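Local coordinates for VAO-type flavoprotein oxidase VAO615 (Myceliophthora thermophila, PDB 6F72) that binds one FAD bicovalently per subunit and is probably an oxidase whose reduced flavin reacts rapidly with molecular oxygen, although its substrate is still unknown, at residues Y275-G280 against A537-V542; G303-G308 against V383-S388. All blocks are in the same frame, centred on the assembly; numbering follows the deposited sequence.

Interaction 1: residues Y275-G280 against A537-V542; sequences YWALSG and ARLLRV
R538 meets W276 from above, laying its side chain over one face of the indole. CG stands anti to the backbone N (chi1 -161°) and the chain runs on extended, outward over the six-membered ring to the guanidinium above the five-membered one. CZ of R538 lies 3.9 Å from the centroid of the five-membered ring of W276, close to the ring normal, a cation-pi contact, while its CD makes a CH-pi contact 3.7 Å from the centroid of the six-membered ring. The planes are tilted 33° apart, and NH1 of R538 dips lowest, to 3.1 Å from CE2 of W276. An arginine suits this partly exposed place because its methylenes and charge can both use the flat ring. The next residue, L539, crosses the indole at about a right angle, its branched end long enough to put CD2 3.5 Å from CZ3 of W276 and to reach A277. V542, a turn after R538, is shorter and beta-branched, and its CG1 fits 3.7 Å from CB of A277, whose small methyl lets the helices come close. An alanine in place of W276 would probably leave the guanidinium of R538 without its aromatic support and open a gap beside L539. Helix 272-278, in the FAD-binding PCMH-type region, is thereby joined to helix 536-546, in the berberine-like region, while its L278 packs against W254 and V256 of strand 251-257.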
loop_
_atom_site.group_PDB
_atom_site.type_symbol
_atom_site.label_atom_id
_atom_site.label_comp_id
_atom_site.label_asym_id
_atom_site.label_seq_id
_atom_site.Cartn_x
_atom_site.Cartn_y
_atom_site.Cartn_z
ATOM N N TYR A 275 -13.283 -13.688 -6.729
ATOM C CA TYR A 275 -12.445 -12.887 -7.638
ATOM C C TYR A 275 -12.778 -11.386 -7.490
ATOM O O TYR A 275 -11.876 -10.540 -7.470
ATOM C CB TYR A 275 -12.561 -13.360 -9.115
ATOM C CG TYR A 275 -11.990 -12.348 -10.090
ATOM C CD1 TYR A 275 -12.788 -11.296 -10.585
ATOM C CD2 TYR A 275 -10.652 -12.396 -10.484
ATOM C CE1 TYR A 275 -12.258 -10.329 -11.428
ATOM C CE2 TYR A 275 -10.116 -11.437 -11.345
ATOM C CZ TYR A 275 -10.922 -10.406 -11.808
ATOM O OH TYR A 275 -10.425 -9.438 -12.657
ATOM N N TRP A 276 -14.082 -11.095 -7.408
ATOM C CA TRP A 276 -14.628 -9.743 -7.285
ATOM C C TRP A 276 -14.130 -9.035 -5.982
ATOM O O TRP A 276 -13.571 -7.930 -6.051
ATOM C CB TRP A 276 -16.157 -9.819 -7.361
ATOM C CG TRP A 276 -16.875 -8.505 -7.280
ATOM C CD1 TRP A 276 -17.181 -7.672 -8.325
ATOM C CD2 TRP A 276 -17.427 -7.897 -6.106
ATOM N NE1 TRP A 276 -17.860 -6.557 -7.863
ATOM C CE2 TRP A 276 -18.036 -6.672 -6.511
ATOM C CE3 TRP A 276 -17.467 -8.258 -4.748
ATOM C CZ2 TRP A 276 -18.675 -5.805 -5.607
ATOM C CZ3 TRP A 276 -18.100 -7.385 -3.835
ATOM C CH2 TRP A 276 -18.688 -6.169 -4.277
ATOM N N ALA A 277 -14.327 -9.708 -4.837
ATOM C CA ALA A 277 -13.886 -9.285 -3.512
ATOM C C ALA A 277 -12.385 -9.078 -3.424
ATOM O O ALA A 277 -11.955 -8.062 -2.899
ATOM C CB ALA A 277 -14.350 -10.268 -2.440
ATOM N N LEU A 278 -11.597 -10.027 -3.945
ATOM C CA LEU A 278 -10.136 -9.917 -3.924
ATOM C C LEU A 278 -9.566 -8.799 -4.811
ATOM O O LEU A 278 -8.457 -8.313 -4.559
ATOM C CB LEU A 278 -9.457 -11.254 -4.251
ATOM C CG LEU A 278 -9.433 -12.377 -3.209
ATOM C CD1 LEU A 278 -9.037 -13.671 -3.907
ATOM C CD2 LEU A 278 -8.473 -12.098 -2.044
ATOM N N SER A 279 -10.317 -8.405 -5.834
ATOM C CA SER A 279 -9.868 -7.396 -6.793
ATOM C C SER A 279 -10.333 -5.985 -6.355
ATOM O O SER A 279 -11.230 -5.376 -6.977
ATOM C CB SER A 279 -10.385 -7.752 -8.206
ATOM O OG SER A 279 -9.898 -9.006 -8.681
ATOM N N GLY A 280 -9.735 -5.477 -5.278
ATOM C CA GLY A 280 -10.067 -4.138 -4.760
ATOM C C GLY A 280 -10.808 -4.108 -3.438
ATOM O O GLY A 280 -10.973 -3.023 -2.856
ATOM N N ALA A 537 -22.032 -4.439 1.694
ATOM C CA ALA A 537 -22.972 -5.539 1.943
ATOM C C ALA A 537 -22.556 -6.798 1.169
ATOM O O ALA A 537 -22.557 -7.898 1.734
ATOM C CB ALA A 537 -24.393 -5.131 1.590
ATOM N N ARG A 538 -22.173 -6.614 -0.099
ATOM C CA ARG A 538 -21.806 -7.729 -0.975
ATOM C C ARG A 538 -20.442 -8.303 -0.604
ATOM O O ARG A 538 -20.262 -9.525 -0.621
ATOM C CB ARG A 538 -21.832 -7.351 -2.457
ATOM C CG ARG A 538 -21.906 -8.583 -3.346
ATOM C CD ARG A 538 -21.556 -8.310 -4.792
ATOM N NE ARG A 538 -21.241 -9.571 -5.450
ATOM C CZ ARG A 538 -20.649 -9.689 -6.635
ATOM N NH1 ARG A 538 -20.297 -8.607 -7.325
ATOM N NH2 ARG A 538 -20.416 -10.901 -7.130
ATOM N N LEU A 539 -19.503 -7.416 -0.279
ATOM C CA LEU A 539 -18.206 -7.806 0.273
ATOM C C LEU A 539 -18.372 -8.643 1.536
ATOM O O LEU A 539 -17.647 -9.620 1.738
ATOM C CB LEU A 539 -17.331 -6.578 0.512
ATOM C CG LEU A 539 -16.773 -5.910 -0.749
ATOM C CD1 LEU A 539 -16.247 -4.508 -0.481
ATOM C CD2 LEU A 539 -15.699 -6.764 -1.419
ATOM N N LEU A 540 -19.336 -8.272 2.370
ATOM C CA LEU A 540 -19.630 -9.001 3.600
ATOM C C LEU A 540 -20.235 -10.375 3.337
ATOM O O LEU A 540 -19.924 -11.343 4.043
ATOM C CB LEU A 540 -20.528 -8.177 4.530
ATOM C CG LEU A 540 -20.717 -8.686 5.959
ATOM C CD1 LEU A 540 -19.411 -8.641 6.768
ATOM C CD2 LEU A 540 -21.799 -7.864 6.643
ATOM N N ARG A 541 -21.107 -10.453 2.339
ATOM C CA ARG A 541 -21.639 -11.735 1.875
ATOM C C ARG A 541 -20.550 -12.678 1.366
ATOM O O ARG A 541 -20.602 -13.871 1.656
ATOM C CB ARG A 541 -22.706 -11.530 0.816
ATOM C CG ARG A 541 -24.023 -11.018 1.377
ATOM C CD ARG A 541 -25.158 -11.214 0.386
ATOM N NE ARG A 541 -24.973 -10.462 -0.855
ATOM C CZ ARG A 541 -25.328 -9.186 -1.043
ATOM N NH1 ARG A 541 -25.878 -8.457 -0.072
ATOM N NH2 ARG A 541 -25.117 -8.625 -2.222
ATOM N N VAL A 542 -19.588 -12.153 0.601
ATOM C CA VAL A 542 -18.466 -12.963 0.100
ATOM C C VAL A 542 -17.599 -13.431 1.288
ATOM O O VAL A 542 -17.231 -14.600 1.367
ATOM C CB VAL A 542 -17.591 -12.216 -0.946
ATOM C CG1 VAL A 542 -16.444 -13.100 -1.437
ATOM C CG2 VAL A 542 -18.422 -11.767 -2.138
#

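Interaction 2: residues G303-G308 against V383-S388; sequences GGTLLG and VQPRVS
Q384 and L306, which with V383 bury the most surface here, form a hydrogen-bonded antiparallel pair. The bond from Q384 N to L306 O is 2.9 Å long and nearly straight (167°); that from L306 N to Q384 O is 3.1 Å. Their side chains lie side by side, pointing the same way on the face they share with R386. The extended glutamine rests OE1 of Q384 against the carbons of L306, 3.5 Å from CD1; a long polar chain suits this exposed edge strand. V383 faces the opposite side, where CG2 comes 4.4 Å from CD1 of L307, a loose apolar contact; CA of V383 lies 3.4 Å from L306 O in a CA-H...O contact, and the beta-branched side chain suits an extended strand. The hydroxyl of T305, anti to its own backbone N (chi1 -164°), donates to L306 O at 2.8 Å from OG1, well above the carbonyl plane, a second donor for that oxygen. P385, lacking an N-H, falls in a non-hydrogen-bonded pair with T305, where none is needed. G304 and R386 exchange two more backbone bonds, and the glycine, without a side chain, leaves room for CG of R386. Strand 382-388 is outermost in an antiparallel sheet, probably that of the VAO-family cap domain, and strand 302-310 bonds on its other side to strand 348-356. Helix 360-376 covers the face of V383, with L371 touching both V383 and L307.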
loop_
_atom_site.group_PDB
_atom_site.type_symbol
_atom_site.label_atom_id
_atom_site.label_comp_id
_atom_site.label_asym_id
_atom_site.label_seq_id
_atom_site.Cartn_x
_atom_site.Cartn_y
_atom_site.Cartn_z
ATOM N N GLY A 303 7.633 9.155 -22.329
ATOM C CA GLY A 303 7.930 10.568 -22.100
ATOM C C GLY A 303 7.895 10.931 -20.624
ATOM O O GLY A 303 7.037 10.462 -19.868
ATOM N N GLY A 304 8.827 11.778 -20.211
ATOM C CA GLY A 304 8.941 12.150 -18.806
ATOM C C GLY A 304 9.305 13.600 -18.625
ATOM O O GLY A 304 9.820 14.239 -19.548
ATOM N N THR A 305 9.015 14.123 -17.438
ATOM C CA THR A 305 9.480 15.449 -17.058
ATOM C C THR A 305 9.526 15.660 -15.562
ATOM O O THR A 305 8.777 15.031 -14.807
ATOM C CB THR A 305 8.649 16.588 -17.702
ATOM O OG1 THR A 305 9.383 17.810 -17.589
ATOM C CG2 THR A 305 7.262 16.746 -17.039
ATOM N N LEU A 306 10.436 16.541 -15.158
ATOM C CA LEU A 306 10.296 17.292 -13.927
ATOM C C LEU A 306 9.561 18.575 -14.301
ATOM O O LEU A 306 9.902 19.238 -15.291
ATOM C CB LEU A 306 11.663 17.610 -13.299
ATOM C CG LEU A 306 11.707 18.129 -11.852
ATOM C CD1 LEU A 306 12.996 17.696 -11.177
ATOM C CD2 LEU A 306 11.566 19.646 -11.758
ATOM N N LEU A 307 8.544 18.904 -13.510
ATOM C CA LEU A 307 7.873 20.191 -13.597
ATOM C C LEU A 307 7.689 20.769 -12.199
ATOM O O LEU A 307 6.891 20.258 -11.406
ATOM C CB LEU A 307 6.537 20.065 -14.348
ATOM C CG LEU A 307 5.525 21.224 -14.356
ATOM C CD1 LEU A 307 6.111 22.512 -14.926
ATOM C CD2 LEU A 307 4.276 20.803 -15.118
ATOM N N GLY A 308 8.434 21.834 -11.913
ATOM C CA GLY A 308 8.412 22.478 -10.603
ATOM C C GLY A 308 8.209 23.974 -10.670
ATOM O O GLY A 308 8.630 24.620 -11.628
ATOM N N VAL A 383 11.508 23.081 -15.715
ATOM C CA VAL A 383 10.977 22.114 -16.674
ATOM C C VAL A 383 12.152 21.319 -17.209
ATOM O O VAL A 383 13.068 21.888 -17.809
ATOM C CB VAL A 383 10.266 22.782 -17.879
ATOM C CG1 VAL A 383 9.380 21.775 -18.608
ATOM C CG2 VAL A 383 9.454 24.001 -17.457
ATOM N N GLN A 384 12.124 20.008 -16.985
ATOM C CA GLN A 384 13.186 19.122 -17.468
ATOM C C GLN A 384 12.570 17.915 -18.175
ATOM O O GLN A 384 12.388 16.857 -17.561
ATOM C CB GLN A 384 14.153 18.731 -16.333
ATOM C CG GLN A 384 15.086 19.873 -15.928
ATOM C CD GLN A 384 15.680 19.752 -14.529
ATOM O OE1 GLN A 384 15.050 19.240 -13.596
ATOM N NE2 GLN A 384 16.897 20.258 -14.374
ATOM N N PRO A 385 12.212 18.087 -19.469
ATOM C CA PRO A 385 11.631 16.997 -20.235
ATOM C C PRO A 385 12.692 15.986 -20.628
ATOM O O PRO A 385 13.865 16.339 -20.749
ATOM C CB PRO A 385 11.094 17.688 -21.499
ATOM C CG PRO A 385 11.233 19.153 -21.271
ATOM C CD PRO A 385 12.357 19.296 -20.300
ATOM N N ARG A 386 12.265 14.739 -20.808
ATOM C CA ARG A 386 13.099 13.669 -21.367
ATOM C C ARG A 386 12.222 12.614 -22.026
ATOM O O ARG A 386 10.989 12.663 -21.918
ATOM C CB ARG A 386 14.037 13.043 -20.301
ATOM C CG ARG A 386 13.344 12.329 -19.134
ATOM C CD ARG A 386 14.314 11.678 -18.149
ATOM N NE ARG A 386 15.134 12.674 -17.467
ATOM C CZ ARG A 386 16.414 12.920 -17.729
ATOM N NH1 ARG A 386 17.069 12.227 -18.650
ATOM N NH2 ARG A 386 17.043 13.866 -17.054
ATOM N N VAL A 387 12.866 11.686 -22.733
ATOM C CA VAL A 387 12.212 10.502 -23.285
ATOM C C VAL A 387 13.058 9.278 -22.892
ATOM O O VAL A 387 14.241 9.204 -23.227
ATOM C CB VAL A 387 12.052 10.580 -24.828
ATOM C CG1 VAL A 387 11.462 9.288 -25.385
ATOM C CG2 VAL A 387 11.183 11.758 -25.246
ATOM N N SER A 388 12.448 8.336 -22.177
ATOM C CA SER A 388 13.090 7.058 -21.851
ATOM C C SER A 388 12.752 6.008 -22.921
ATOM O O SER A 388 11.669 6.043 -23.503
ATOM C CB SER A 388 12.672 6.575 -20.455
ATOM O OG SER A 388 12.792 7.618 -19.494
#

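Two different ways of joining distant parts of one chain appear here, with centres about 40 Å apart and no touching atoms or shared elements. Interaction 1 is mostly buried and joins two helices almost wholly through side chains, with no hydrogen bond between the helices; the side chain of A277 is about 12 Å from the FAD. Interaction 2 is partly buried, at the edge of a sheet, and rests chiefly on main-chain hydrogen bonds, with its side chains divided between a helix-covered face and a more exposed one. Along the sequence, 303-308 and 383-388 both fall between 275-280 and 537-542, so the helix contact spans much the longer separation.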